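2-hydroxyisobutanoyl-CoA mutase large subunit (Aquincola tertiaricarbonis, PDB 4R3U) catalyses, together with a small cobalamin-binding subunit, the interconversion of 2-hydroxyisobutyryl-CoA and (S)-3-hydroxybutyryl-CoA. Local coordinates at residues Pro181-Leu186 with Arg234-Tyr239; Tyr239-Leu244 with Thr285-Asp290; Phe270-Leu275 with Arg314-Cys319; Tyr278-Thr283 with Glu326-Arg331; Asp526-Val531 with Gln537-Leu542. All coordinates share one frame; numbering follows the deposited sequence.

Interaction 1. Residues Pro181-Leu186 with Arg234-Tyr239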
# COMPACT_ATOMS: atom_id res chain seq x y z
N PRO A 181 32.62 6.81 -8.95
CA PRO A 181 33.98 6.95 -9.51
C PRO A 181 35.12 6.64 -8.53
O PRO A 181 36.23 6.28 -8.97
CB PRO A 181 34.00 8.39 -10.02
CG PRO A 181 32.92 9.09 -9.30
CD PRO A 181 31.87 8.08 -9.04
N SER A 182 34.87 6.78 -7.23
CA SER A 182 35.87 6.52 -6.18
C SER A 182 35.53 5.21 -5.42
O SER A 182 36.02 4.99 -4.30
CB SER A 182 35.97 7.70 -5.23
OG SER A 182 34.70 7.99 -4.67
N ALA A 183 34.73 4.32 -6.07
CA ALA A 183 34.33 3.03 -5.52
C ALA A 183 35.51 2.14 -5.17
O ALA A 183 35.45 1.43 -4.15
CB ALA A 183 33.41 2.31 -6.49
N TRP A 184 36.58 2.15 -6.02
CA TRP A 184 37.74 1.29 -5.81
C TRP A 184 38.48 1.60 -4.51
O TRP A 184 38.95 0.68 -3.83
CB TRP A 184 38.64 1.22 -7.05
CG TRP A 184 39.86 2.10 -7.08
CD1 TRP A 184 41.15 1.72 -6.83
CD2 TRP A 184 39.92 3.48 -7.45
NE1 TRP A 184 42.01 2.78 -7.03
CE2 TRP A 184 41.28 3.88 -7.41
CE3 TRP A 184 38.95 4.44 -7.81
CZ2 TRP A 184 41.69 5.19 -7.72
CZ3 TRP A 184 39.36 5.74 -8.09
CH2 TRP A 184 40.71 6.10 -8.07
N ILE A 185 38.54 2.90 -4.15
CA ILE A 185 39.17 3.42 -2.93
C ILE A 185 38.38 2.91 -1.71
O ILE A 185 38.96 2.39 -0.77
CB ILE A 185 39.30 4.98 -3.00
CG1 ILE A 185 40.36 5.38 -4.03
CG2 ILE A 185 39.57 5.60 -1.62
CD1 ILE A 185 40.27 6.71 -4.47
N LEU A 186 37.05 3.00 -1.76
CA LEU A 186 36.19 2.49 -0.69
C LEU A 186 36.22 0.99 -0.54
O LEU A 186 36.22 0.50 0.59
CB LEU A 186 34.78 3.06 -0.77
CG LEU A 186 34.60 4.26 0.12
CD1 LEU A 186 35.24 5.48 -0.47
CD2 LEU A 186 33.20 4.53 0.34
N ARG A 234 36.49 -2.61 -14.16
CA ARG A 234 37.06 -3.89 -14.57
C ARG A 234 37.98 -4.41 -13.47
O ARG A 234 37.83 -5.55 -13.04
CB ARG A 234 37.79 -3.69 -15.89
CG ARG A 234 38.28 -4.93 -16.60
CD ARG A 234 39.53 -4.59 -17.39
NE ARG A 234 40.62 -4.19 -16.50
CZ ARG A 234 41.84 -3.84 -16.89
NH1 ARG A 234 42.76 -3.49 -16.01
NH2 ARG A 234 42.15 -3.83 -18.18
N ASP A 235 38.89 -3.57 -12.97
CA ASP A 235 39.78 -3.95 -11.85
C ASP A 235 39.00 -4.31 -10.58
O ASP A 235 39.40 -5.23 -9.85
CB ASP A 235 40.77 -2.82 -11.56
CG ASP A 235 41.83 -2.61 -12.60
OD1 ASP A 235 41.75 -3.24 -13.67
OD2 ASP A 235 42.72 -1.79 -12.36
N ILE A 236 37.90 -3.61 -10.32
CA ILE A 236 37.06 -3.92 -9.16
C ILE A 236 36.49 -5.32 -9.38
O ILE A 236 36.58 -6.16 -8.48
CB ILE A 236 35.96 -2.86 -8.91
CG1 ILE A 236 36.57 -1.51 -8.48
CG2 ILE A 236 34.94 -3.36 -7.88
CD1 ILE A 236 35.56 -0.29 -8.60
N ILE A 237 35.95 -5.58 -10.58
CA ILE A 237 35.34 -6.85 -10.96
C ILE A 237 36.30 -8.01 -10.91
O ILE A 237 36.00 -8.97 -10.20
CB ILE A 237 34.51 -6.76 -12.27
CG1 ILE A 237 33.20 -5.97 -12.01
CG2 ILE A 237 34.22 -8.16 -12.87
CD1 ILE A 237 32.54 -5.40 -13.27
N THR A 238 37.47 -7.90 -11.60
CA THR A 238 38.50 -8.96 -11.62
C THR A 238 39.11 -9.25 -10.24
O THR A 238 39.32 -10.41 -9.93
CB THR A 238 39.58 -8.68 -12.66
OG1 THR A 238 40.26 -7.47 -12.33
CG2 THR A 238 39.01 -8.60 -14.07
N TYR A 239 39.38 -8.20 -9.43
CA TYR A 239 39.94 -8.36 -8.09
C TYR A 239 38.96 -9.17 -7.20
O TYR A 239 39.36 -10.16 -6.57
CB TYR A 239 40.29 -6.99 -7.44
CG TYR A 239 40.65 -7.11 -5.97
CD1 TYR A 239 41.94 -7.45 -5.57
CD2 TYR A 239 39.68 -6.97 -4.97
CE1 TYR A 239 42.25 -7.65 -4.23
CE2 TYR A 239 39.98 -7.20 -3.63
CZ TYR A 239 41.27 -7.51 -3.26
OH TYR A 239 41.58 -7.71 -1.93
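Ile236 makes every apolar touch here, reaching from helix 226-243 to the first turn of helix 183-196. With CG1 beside the backbone N (chi1 -66°), its CG1-CD1 arm reaches the backbone and CB of Trp184, CG1 lying 3.7 Å from Trp184 CB. The terminal CD1 lies 3.7 Å from Trp184 N and 4.0 Å from Ala183 CB. The indole of Trp184 turns away from Ile236; Ile185 CG1 lies over the centre of one face, and Pro181 O is at the ring edge. No hydrogen bond crosses between the two segments; within 234-239, Arg234 NH1 meets the syn lone pair of Asp235 OD1 in a 2.6 Å salt bridge, nearly in the guanidinium plane. Asp235 OD2 pairs with Arg231 and also accepts from Leu539 N. In the TIM barrel the two helices pack side by side, with strand 206-208 and the short helix 213-219 between them in sequence; Ile236 approaches Val208, a substrate-binding residue of that strand, while helices 540-549 and 553-564 pack against Trp184.

Interaction 2. Residues Tyr239-Leu244 with Thr285-Asp290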
# COMPACT_ATOMS: atom_id res chain seq x y z
N TYR A 239 39.38 -8.20 -9.43
CA TYR A 239 39.94 -8.36 -8.09
C TYR A 239 38.96 -9.17 -7.20
O TYR A 239 39.36 -10.16 -6.57
CB TYR A 239 40.29 -6.99 -7.44
CG TYR A 239 40.65 -7.11 -5.97
CD1 TYR A 239 41.94 -7.45 -5.57
CD2 TYR A 239 39.68 -6.97 -4.97
CE1 TYR A 239 42.25 -7.65 -4.23
CE2 TYR A 239 39.98 -7.20 -3.63
CZ TYR A 239 41.27 -7.51 -3.26
OH TYR A 239 41.58 -7.71 -1.93
N SER A 240 37.69 -8.70 -7.12
CA SER A 240 36.63 -9.33 -6.34
C SER A 240 36.41 -10.79 -6.71
O SER A 240 36.23 -11.61 -5.81
CB SER A 240 35.32 -8.57 -6.51
OG SER A 240 35.38 -7.33 -5.84
N ALA A 241 36.44 -11.13 -8.02
CA ALA A 241 36.25 -12.49 -8.53
C ALA A 241 37.31 -13.43 -7.99
O ALA A 241 37.00 -14.55 -7.59
CB ALA A 241 36.27 -12.49 -10.05
N LYS A 242 38.56 -12.94 -7.90
CA LYS A 242 39.70 -13.72 -7.44
C LYS A 242 39.97 -13.62 -5.92
O LYS A 242 40.62 -14.51 -5.38
CB LYS A 242 40.96 -13.35 -8.25
CG LYS A 242 40.93 -13.74 -9.74
CD LYS A 242 41.66 -15.08 -9.98
CE LYS A 242 42.14 -15.25 -11.40
NZ LYS A 242 43.06 -16.42 -11.54
N ASN A 243 39.48 -12.57 -5.23
CA ASN A 243 39.77 -12.35 -3.80
C ASN A 243 38.58 -12.26 -2.85
O ASN A 243 38.77 -12.44 -1.64
CB ASN A 243 40.66 -11.12 -3.62
CG ASN A 243 42.02 -11.27 -4.25
OD1 ASN A 243 42.97 -11.80 -3.63
ND2 ASN A 243 42.14 -10.82 -5.50
N LEU A 244 37.37 -11.96 -3.36
CA LEU A 244 36.19 -11.77 -2.51
C LEU A 244 34.96 -12.58 -2.98
O LEU A 244 34.03 -12.03 -3.58
CB LEU A 244 35.84 -10.26 -2.39
CG LEU A 244 36.93 -9.27 -2.02
CD1 LEU A 244 36.54 -7.89 -2.43
CD2 LEU A 244 37.24 -9.33 -0.54
N THR A 285 40.27 -9.46 -20.79
CA THR A 285 41.43 -9.77 -19.92
C THR A 285 41.76 -11.27 -19.94
O THR A 285 42.74 -11.70 -19.33
CB THR A 285 41.15 -9.38 -18.44
OG1 THR A 285 40.18 -10.27 -17.88
CG2 THR A 285 40.72 -7.93 -18.26
N GLY A 286 40.91 -12.06 -20.59
CA GLY A 286 41.05 -13.50 -20.65
C GLY A 286 40.28 -14.20 -19.54
O GLY A 286 40.34 -15.43 -19.42
N MET A 287 39.55 -13.42 -18.72
CA MET A 287 38.72 -13.96 -17.65
C MET A 287 37.45 -14.49 -18.29
O MET A 287 36.77 -13.75 -19.00
CB MET A 287 38.38 -12.90 -16.59
CG MET A 287 37.50 -13.43 -15.49
SD MET A 287 37.43 -12.41 -14.02
CE MET A 287 38.99 -12.86 -13.27
N HIS A 288 37.15 -15.78 -18.07
CA HIS A 288 35.98 -16.45 -18.60
C HIS A 288 34.77 -15.87 -17.89
O HIS A 288 34.82 -15.64 -16.68
CB HIS A 288 36.07 -17.96 -18.35
CG HIS A 288 34.99 -18.78 -19.01
ND1 HIS A 288 33.69 -18.79 -18.53
CD2 HIS A 288 35.07 -19.61 -20.08
CE1 HIS A 288 33.01 -19.59 -19.34
NE2 HIS A 288 33.80 -20.11 -20.28
N VAL A 289 33.68 -15.67 -18.64
CA VAL A 289 32.38 -15.17 -18.17
C VAL A 289 31.93 -15.83 -16.87
O VAL A 289 31.46 -15.14 -15.96
CB VAL A 289 31.26 -15.23 -19.24
CG1 VAL A 289 30.20 -14.17 -18.97
CG2 VAL A 289 31.81 -15.11 -20.66
N ASP A 290 32.09 -17.16 -16.76
CA ASP A 290 31.65 -17.91 -15.58
C ASP A 290 32.47 -17.66 -14.29
O ASP A 290 32.02 -18.01 -13.20
CB ASP A 290 31.43 -19.40 -15.91
CG ASP A 290 30.33 -19.67 -16.93
OD1 ASP A 290 29.30 -18.98 -16.89
OD2 ASP A 290 30.47 -20.63 -17.73
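Met287 extends to Ala241 and Lys242, joining the C-terminal end of helix 226-243 to the loop that follows helix 264-283 in the TIM barrel, on the side where the strands begin. The side chain is extended as far as its sulfur, with CG trans to the backbone N (chi1 179°), which carries SD to 4.1 Å from Ala241 CB. A bend at the last torsion (chi3 -78°) then swings the methyl aside, and CE comes 4.1 Å from Lys242 CG. The two long side chains run alongside one another, pointing opposite ways, the lysine offering the aliphatic base of its chain. The junction is wholly apolar and modest in area. Val282 and Phe292 also touch Met287, and Ala241 lies about 7 Å, side chain to side chain, from the substrate-binding Arg295. The last turn of helix 226-243 is held by its own amide: Asn243 ND2 donates to Tyr239 O at 3.1 Å with an N-H...O angle of 158°, while Asn243 CB rests over the rim of one face of the Tyr239 ring.

Interaction 3. Residues Phe270-Leu275 with Arg314-Cys319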
# COMPACT_ATOMS: atom_id res chain seq x y z
N PHE A 270 18.88 0.38 -21.28
CA PHE A 270 20.16 1.09 -21.11
C PHE A 270 21.07 0.43 -20.06
O PHE A 270 22.29 0.47 -20.22
CB PHE A 270 19.95 2.60 -20.87
CG PHE A 270 19.18 3.38 -21.92
CD1 PHE A 270 18.86 2.81 -23.15
CD2 PHE A 270 18.81 4.70 -21.69
CE1 PHE A 270 18.17 3.53 -24.11
CE2 PHE A 270 18.16 5.43 -22.68
CZ PHE A 270 17.82 4.84 -23.87
N THR A 271 20.47 -0.24 -19.06
CA THR A 271 21.20 -0.97 -18.03
C THR A 271 21.81 -2.22 -18.66
O THR A 271 22.99 -2.53 -18.41
CB THR A 271 20.29 -1.29 -16.82
OG1 THR A 271 19.70 -0.08 -16.37
CG2 THR A 271 21.05 -1.93 -15.67
N LEU A 272 21.02 -2.92 -19.49
CA LEU A 272 21.51 -4.08 -20.21
C LEU A 272 22.61 -3.71 -21.22
O LEU A 272 23.60 -4.44 -21.32
CB LEU A 272 20.37 -4.89 -20.84
CG LEU A 272 19.48 -5.62 -19.82
CD1 LEU A 272 18.42 -6.43 -20.51
CD2 LEU A 272 20.30 -6.50 -18.87
N ALA A 273 22.50 -2.51 -21.86
CA ALA A 273 23.54 -1.98 -22.78
C ALA A 273 24.88 -1.83 -22.05
O ALA A 273 25.92 -2.21 -22.58
CB ALA A 273 23.08 -0.66 -23.38
N ASN A 274 24.82 -1.32 -20.80
CA ASN A 274 25.96 -1.13 -19.90
C ASN A 274 26.57 -2.47 -19.48
O ASN A 274 27.79 -2.61 -19.50
CB ASN A 274 25.55 -0.29 -18.69
CG ASN A 274 25.42 1.19 -19.01
OD1 ASN A 274 25.88 1.68 -20.05
ND2 ASN A 274 24.85 1.96 -18.08
N LEU A 275 25.71 -3.47 -19.17
CA LEU A 275 26.15 -4.82 -18.82
C LEU A 275 27.03 -5.40 -19.93
O LEU A 275 28.13 -5.89 -19.65
CB LEU A 275 24.95 -5.76 -18.53
CG LEU A 275 25.26 -7.27 -18.62
CD1 LEU A 275 25.96 -7.79 -17.37
CD2 LEU A 275 24.02 -8.05 -18.92
N ARG A 314 10.61 -9.03 -14.57
CA ARG A 314 10.56 -10.38 -15.13
C ARG A 314 11.19 -10.40 -16.50
O ARG A 314 11.99 -11.29 -16.80
CB ARG A 314 9.12 -10.93 -15.14
CG ARG A 314 8.54 -11.04 -13.73
CD ARG A 314 7.04 -11.25 -13.72
NE ARG A 314 6.69 -12.67 -13.78
CZ ARG A 314 6.30 -13.31 -14.88
NH1 ARG A 314 6.21 -12.67 -16.04
NH2 ARG A 314 5.99 -14.60 -14.82
N ALA A 315 10.91 -9.36 -17.32
CA ALA A 315 11.52 -9.18 -18.65
C ALA A 315 13.04 -9.02 -18.54
O ALA A 315 13.76 -9.64 -19.30
CB ALA A 315 10.92 -7.98 -19.36
N LEU A 316 13.51 -8.22 -17.58
CA LEU A 316 14.95 -8.01 -17.34
C LEU A 316 15.65 -9.32 -17.03
O LEU A 316 16.70 -9.59 -17.61
CB LEU A 316 15.17 -7.02 -16.17
CG LEU A 316 15.13 -5.55 -16.54
CD1 LEU A 316 14.80 -4.70 -15.34
CD2 LEU A 316 16.44 -5.13 -17.19
N ARG A 317 15.07 -10.15 -16.14
CA ARG A 317 15.62 -11.45 -15.77
C ARG A 317 15.73 -12.38 -16.96
O ARG A 317 16.73 -13.08 -17.07
CB ARG A 317 14.80 -12.11 -14.66
CG ARG A 317 15.28 -11.76 -13.26
CD ARG A 317 14.85 -12.78 -12.21
NE ARG A 317 13.39 -12.84 -12.12
CZ ARG A 317 12.65 -12.12 -11.28
NH1 ARG A 317 13.23 -11.34 -10.38
NH2 ARG A 317 11.33 -12.21 -11.31
N ARG A 318 14.69 -12.38 -17.85
CA ARG A 318 14.64 -13.22 -19.05
C ARG A 318 15.68 -12.78 -20.09
O ARG A 318 16.39 -13.63 -20.63
CB ARG A 318 13.22 -13.25 -19.66
CG ARG A 318 13.06 -14.23 -20.83
CD ARG A 318 11.65 -14.76 -20.91
NE ARG A 318 10.78 -13.88 -21.69
CZ ARG A 318 9.46 -13.84 -21.58
NH1 ARG A 318 8.76 -13.05 -22.38
NH2 ARG A 318 8.83 -14.59 -20.69
N CYS A 319 15.75 -11.46 -20.35
CA CYS A 319 16.68 -10.82 -21.29
C CYS A 319 18.13 -11.08 -20.86
O CYS A 319 18.95 -11.50 -21.68
CB CYS A 319 16.39 -9.33 -21.40
SG CYS A 319 14.83 -8.94 -22.22
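Leu272 fits its branched end against Leu316 and Cys319, which are one turn apart on the facing helix. The leucine has CG beside its backbone N (chi1 -69°) and CD1 extended beyond it (chi2 -178°), a shape that sends CD1 straight out to 3.7 Å from Cys319 CB. Its branch point touches the other partner, with CG 4.0 Å from Leu316 CD2. The first bond of the Leu316 side chain does not point straight at Leu272, yet its end comes nearer: CG lies beside the backbone N, and of the two methyls CD2 is the one that turns to Leu272, lying also 4.1 Å from Leu272 CD1. Cys319 contributes its methylene rather than its sulfur. Helices 264-283 and 306-327 follow one another in the outer layer of the TIM barrel, joined in sequence through strand 298-302, and Phe300 of that strand underlies both Thr271 and Leu316. On another side helix 420-442 covers the seam, with Ile433 against Leu272 and Phe434 against Cys319. Arg318 reaches the same helix through a salt bridge to Glu430.

Interaction 4. Residues Tyr278-Thr283 with Glu326-Arg331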
# COMPACT_ATOMS: atom_id res chain seq x y z
N TYR A 278 30.56 -3.95 -20.04
CA TYR A 278 31.30 -4.45 -18.88
C TYR A 278 31.81 -5.86 -19.07
O TYR A 278 32.98 -6.12 -18.80
CB TYR A 278 30.46 -4.31 -17.59
CG TYR A 278 30.28 -2.89 -17.07
CD1 TYR A 278 31.36 -1.99 -17.04
CD2 TYR A 278 29.07 -2.46 -16.54
CE1 TYR A 278 31.21 -0.70 -16.54
CE2 TYR A 278 28.90 -1.17 -16.04
CZ TYR A 278 29.98 -0.29 -16.03
OH TYR A 278 29.87 0.98 -15.53
N VAL A 279 30.95 -6.77 -19.54
CA VAL A 279 31.28 -8.18 -19.78
C VAL A 279 32.37 -8.30 -20.82
O VAL A 279 33.32 -9.09 -20.64
CB VAL A 279 30.03 -9.04 -20.13
CG1 VAL A 279 30.43 -10.50 -20.39
CG2 VAL A 279 28.99 -8.96 -19.03
N ASN A 280 32.27 -7.49 -21.90
CA ASN A 280 33.27 -7.44 -22.98
C ASN A 280 34.64 -6.98 -22.45
O ASN A 280 35.66 -7.58 -22.79
CB ASN A 280 32.80 -6.54 -24.11
CG ASN A 280 31.66 -7.09 -24.95
OD1 ASN A 280 31.54 -8.29 -25.19
ND2 ASN A 280 30.83 -6.21 -25.47
N GLU A 281 34.65 -5.95 -21.59
CA GLU A 281 35.86 -5.40 -20.98
C GLU A 281 36.55 -6.38 -20.06
O GLU A 281 37.78 -6.45 -20.07
CB GLU A 281 35.55 -4.08 -20.25
CG GLU A 281 35.88 -2.82 -21.03
CD GLU A 281 36.91 -2.92 -22.13
OE1 GLU A 281 36.51 -3.20 -23.28
OE2 GLU A 281 38.11 -2.74 -21.84
N VAL A 282 35.76 -7.11 -19.23
CA VAL A 282 36.28 -8.12 -18.29
C VAL A 282 36.79 -9.36 -19.05
O VAL A 282 37.89 -9.81 -18.77
CB VAL A 282 35.29 -8.47 -17.15
CG1 VAL A 282 35.92 -9.45 -16.16
CG2 VAL A 282 34.81 -7.22 -16.41
N THR A 283 36.01 -9.89 -20.01
CA THR A 283 36.41 -11.08 -20.78
C THR A 283 37.62 -10.86 -21.66
O THR A 283 38.36 -11.81 -21.93
CB THR A 283 35.23 -11.75 -21.50
OG1 THR A 283 34.66 -10.84 -22.43
CG2 THR A 283 34.18 -12.26 -20.54
N GLU A 326 23.28 -17.04 -24.62
CA GLU A 326 23.42 -16.96 -26.07
C GLU A 326 24.53 -16.09 -26.58
O GLU A 326 25.25 -16.52 -27.49
CB GLU A 326 22.08 -16.64 -26.77
CG GLU A 326 20.95 -17.63 -26.48
CD GLU A 326 21.08 -19.10 -26.87
OE1 GLU A 326 21.72 -19.40 -27.91
OE2 GLU A 326 20.46 -19.94 -26.17
N ARG A 327 24.68 -14.88 -26.01
CA ARG A 327 25.70 -13.93 -26.46
C ARG A 327 27.07 -14.15 -25.80
O ARG A 327 28.09 -13.98 -26.45
CB ARG A 327 25.20 -12.49 -26.27
CG ARG A 327 26.09 -11.42 -26.90
CD ARG A 327 25.93 -10.09 -26.21
NE ARG A 327 26.80 -9.09 -26.82
CZ ARG A 327 26.37 -8.12 -27.62
NH1 ARG A 327 27.21 -7.28 -28.17
NH2 ARG A 327 25.06 -7.94 -27.80
N PHE A 328 27.10 -14.47 -24.51
CA PHE A 328 28.39 -14.64 -23.86
C PHE A 328 28.88 -16.07 -23.73
O PHE A 328 30.07 -16.29 -23.45
CB PHE A 328 28.49 -13.81 -22.56
CG PHE A 328 28.36 -12.32 -22.83
CD1 PHE A 328 29.31 -11.64 -23.59
CD2 PHE A 328 27.26 -11.61 -22.36
CE1 PHE A 328 29.18 -10.27 -23.85
CE2 PHE A 328 27.13 -10.23 -22.61
CZ PHE A 328 28.09 -9.57 -23.35
N GLY A 329 27.99 -17.03 -24.01
CA GLY A 329 28.29 -18.45 -23.94
C GLY A 329 28.52 -18.95 -22.54
O GLY A 329 29.33 -19.86 -22.32
N ALA A 330 27.82 -18.39 -21.57
CA ALA A 330 27.95 -18.80 -20.17
C ALA A 330 27.44 -20.24 -20.02
O ALA A 330 26.49 -20.64 -20.72
CB ALA A 330 27.17 -17.86 -19.26
N ARG A 331 28.11 -21.03 -19.16
CA ARG A 331 27.74 -22.42 -18.91
C ARG A 331 27.30 -22.68 -17.46
O ARG A 331 26.65 -23.69 -17.20
CB ARG A 331 28.85 -23.38 -19.37
CG ARG A 331 29.24 -23.11 -20.81
CD ARG A 331 30.06 -24.17 -21.43
NE ARG A 331 30.43 -23.85 -22.80
CZ ARG A 331 29.58 -23.77 -23.83
NH1 ARG A 331 28.28 -23.98 -23.65
NH2 ARG A 331 30.04 -23.52 -25.05
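Val279 and Arg327 cover the two faces of the Phe328 ring, and Asn280 meets its edge. Over one face Val279 CG1 stands 3.5 Å from the ring centroid of Phe328 and only 9° off the ring normal, a well-centred CH-pi contact. On the opposite face Arg327 CD lies 3.6 Å above the plane, nearer the rim. At the edge, close to the ring plane, Asn280 OD1 comes 3.4 Å from Phe328 CE1, with amide and ring planes 68° apart; the carbonyl oxygen thus faces ring hydrogens, which is probably mildly favourable. The valine methyl reaches the ring because CG1 lies opposite the backbone N across the CA-CB bond (chi1 179°), pointing out from its helix. This is the far end of the pairing of helices 264-283 and 306-327, successive outer helices of the TIM barrel: Phe328 lies near the C-terminal end of the second helix, just before Gly329 with its positive phi. With a leucine in place of Phe328 the ring is gone, and Val279 CG1 and Arg327 CD would probably be left without the flat surface between them, and Asn280 OD1 without an edge to face. Within the first helix, Val279 O accepts from both Thr283 OG1 (2.8 Å) and Thr283 N, from opposite faces of its plane. Beyond Phe328, Arg331 N donates to Asp290 OD2, tying the outgoing loop to the turn after helix 264-283.

Interaction 5. Residues Asp526-Val531 with Gln537-Leu542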
# COMPACT_ATOMS: atom_id res chain seq x y z
N ASP A 526 53.48 7.06 -6.46
CA ASP A 526 54.29 7.01 -7.67
C ASP A 526 54.22 5.60 -8.27
O ASP A 526 54.28 5.46 -9.50
CB ASP A 526 55.75 7.39 -7.39
CG ASP A 526 56.04 8.84 -7.02
OD1 ASP A 526 55.16 9.69 -7.23
OD2 ASP A 526 57.19 9.12 -6.59
N GLN A 527 54.09 4.57 -7.41
CA GLN A 527 53.94 3.19 -7.86
C GLN A 527 52.55 3.04 -8.49
O GLN A 527 52.42 2.37 -9.50
CB GLN A 527 54.09 2.20 -6.70
CG GLN A 527 55.49 1.97 -6.18
CD GLN A 527 55.44 1.36 -4.80
OE1 GLN A 527 55.93 1.94 -3.83
NE2 GLN A 527 54.81 0.19 -4.67
N LEU A 528 51.53 3.68 -7.91
CA LEU A 528 50.16 3.64 -8.43
C LEU A 528 50.03 4.18 -9.88
O LEU A 528 49.35 3.56 -10.69
CB LEU A 528 49.17 4.31 -7.47
CG LEU A 528 47.70 3.99 -7.72
CD1 LEU A 528 47.35 2.57 -7.22
CD2 LEU A 528 46.83 5.04 -7.08
N VAL A 529 50.72 5.28 -10.19
CA VAL A 529 50.79 5.87 -11.53
C VAL A 529 51.35 4.82 -12.53
O VAL A 529 50.82 4.67 -13.63
CB VAL A 529 51.64 7.17 -11.50
CG1 VAL A 529 52.14 7.56 -12.89
CG2 VAL A 529 50.88 8.32 -10.85
N ALA A 530 52.41 4.10 -12.13
CA ALA A 530 53.06 3.06 -12.94
C ALA A 530 52.11 1.87 -13.21
O ALA A 530 52.11 1.33 -14.33
CB ALA A 530 54.33 2.58 -12.27
N VAL A 531 51.31 1.49 -12.20
CA VAL A 531 50.30 0.43 -12.27
C VAL A 531 49.17 0.92 -13.18
O VAL A 531 48.69 0.14 -14.01
CB VAL A 531 49.79 0.04 -10.86
CG1 VAL A 531 48.60 -0.91 -10.94
CG2 VAL A 531 50.91 -0.56 -10.02
N GLN A 537 47.40 -4.32 -15.78
CA GLN A 537 47.59 -4.47 -14.34
C GLN A 537 46.35 -4.05 -13.55
O GLN A 537 45.59 -3.22 -14.02
CB GLN A 537 48.81 -3.66 -13.88
CG GLN A 537 50.14 -4.41 -14.06
CD GLN A 537 51.28 -3.59 -13.52
OE1 GLN A 537 51.29 -3.19 -12.35
NE2 GLN A 537 52.26 -3.31 -14.37
N ASN A 538 46.15 -4.63 -12.34
CA ASN A 538 45.01 -4.29 -11.48
C ASN A 538 45.42 -3.23 -10.43
O ASN A 538 46.49 -3.35 -9.80
CB ASN A 538 44.41 -5.54 -10.84
CG ASN A 538 43.01 -5.34 -10.27
OD1 ASN A 538 42.77 -4.47 -9.44
ND2 ASN A 538 42.07 -6.17 -10.68
N LEU A 539 44.58 -2.20 -10.25
CA LEU A 539 44.81 -1.08 -9.33
C LEU A 539 44.52 -1.42 -7.88
O LEU A 539 45.01 -0.72 -6.99
CB LEU A 539 43.96 0.14 -9.72
CG LEU A 539 44.40 0.91 -10.97
CD1 LEU A 539 43.32 1.87 -11.40
CD2 LEU A 539 45.67 1.65 -10.74
N MET A 540 43.71 -2.45 -7.64
CA MET A 540 43.27 -2.86 -6.30
C MET A 540 44.34 -3.17 -5.25
O MET A 540 44.29 -2.54 -4.19
CB MET A 540 42.16 -3.91 -6.34
CG MET A 540 40.83 -3.36 -6.83
SD MET A 540 40.18 -2.00 -5.83
CE MET A 540 40.09 -2.77 -4.20
N PRO A 541 45.31 -4.10 -5.50
CA PRO A 541 46.32 -4.40 -4.46
C PRO A 541 47.06 -3.21 -3.85
O PRO A 541 47.19 -3.14 -2.63
CB PRO A 541 47.28 -5.36 -5.17
CG PRO A 541 46.47 -5.98 -6.22
CD PRO A 541 45.52 -4.94 -6.70
N LEU A 542 47.52 -2.28 -4.70
CA LEU A 542 48.26 -1.10 -4.26
C LEU A 542 47.41 -0.05 -3.57
O LEU A 542 47.91 0.61 -2.68
CB LEU A 542 49.11 -0.50 -5.40
CG LEU A 542 50.23 0.45 -5.05
CD1 LEU A 542 51.11 -0.09 -3.95
CD2 LEU A 542 51.05 0.71 -6.25
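This is a largely apolar, partly buried packing contact between the two arms of a helical hairpin, in which helices 518-532 and 540-549 fold together across a short loop. Val531 stands at the loop end with its two methyls divided between partners: CG1 is 3.9 Å from Leu539 CD2, while CG2 is 4.0 Å from Leu542 CD2. Asn538 O and the side-chain carbonyl of Gln537 press on the same valine, the latter with OE1 3.5 Å from Val531 CG2; the amide nitrogen of Gln537 bonds to Asp534. Were Val531 cut back to an alanine, a gap would probably open beside Leu539 CD2 and Leu542 CD2, now met by its methyls. Leu542 carries CD2 to 3.4 Å from Gln527 CB, and Leu528 CD1 fills the space between Leu539 CD2 and Leu542 CB. Asn538 OD1 caps the incoming helix, accepting from Met540 N at 2.9 Å in the carbonyl plane. Around the hairpin, Leu539 packs on helix 226-243, Leu528 on Ile556 of helix 553-564, and Met540 on Trp184 of helix 183-196.

Overall arrangement
The five contacts form a chain of packing round one side of the TIM barrel. Interactions 1 and 2 share Tyr239 and helix 226-243, with centres about 13 Å apart; 1 closes along the chain where 2 opens. Interactions 2, 3 and 4 interleave in sequence, and 5 follows them all. Interactions 3 and 4, centres about 14 Å apart, lie along the pairing of helices 264-283 and 306-327. Interactions 2 and 4, centres about 12 Å apart, touch through Val289 and Thr283. Interaction 5 meets interaction 2 through Met540 on Tyr239, and its centre is about 12 Å from that of interaction 1. Interactions 3 and 5, centres about 33 Å apart, mark the two ends of this run; the hairpin of interaction 5 packs on the outside of the barrel helices.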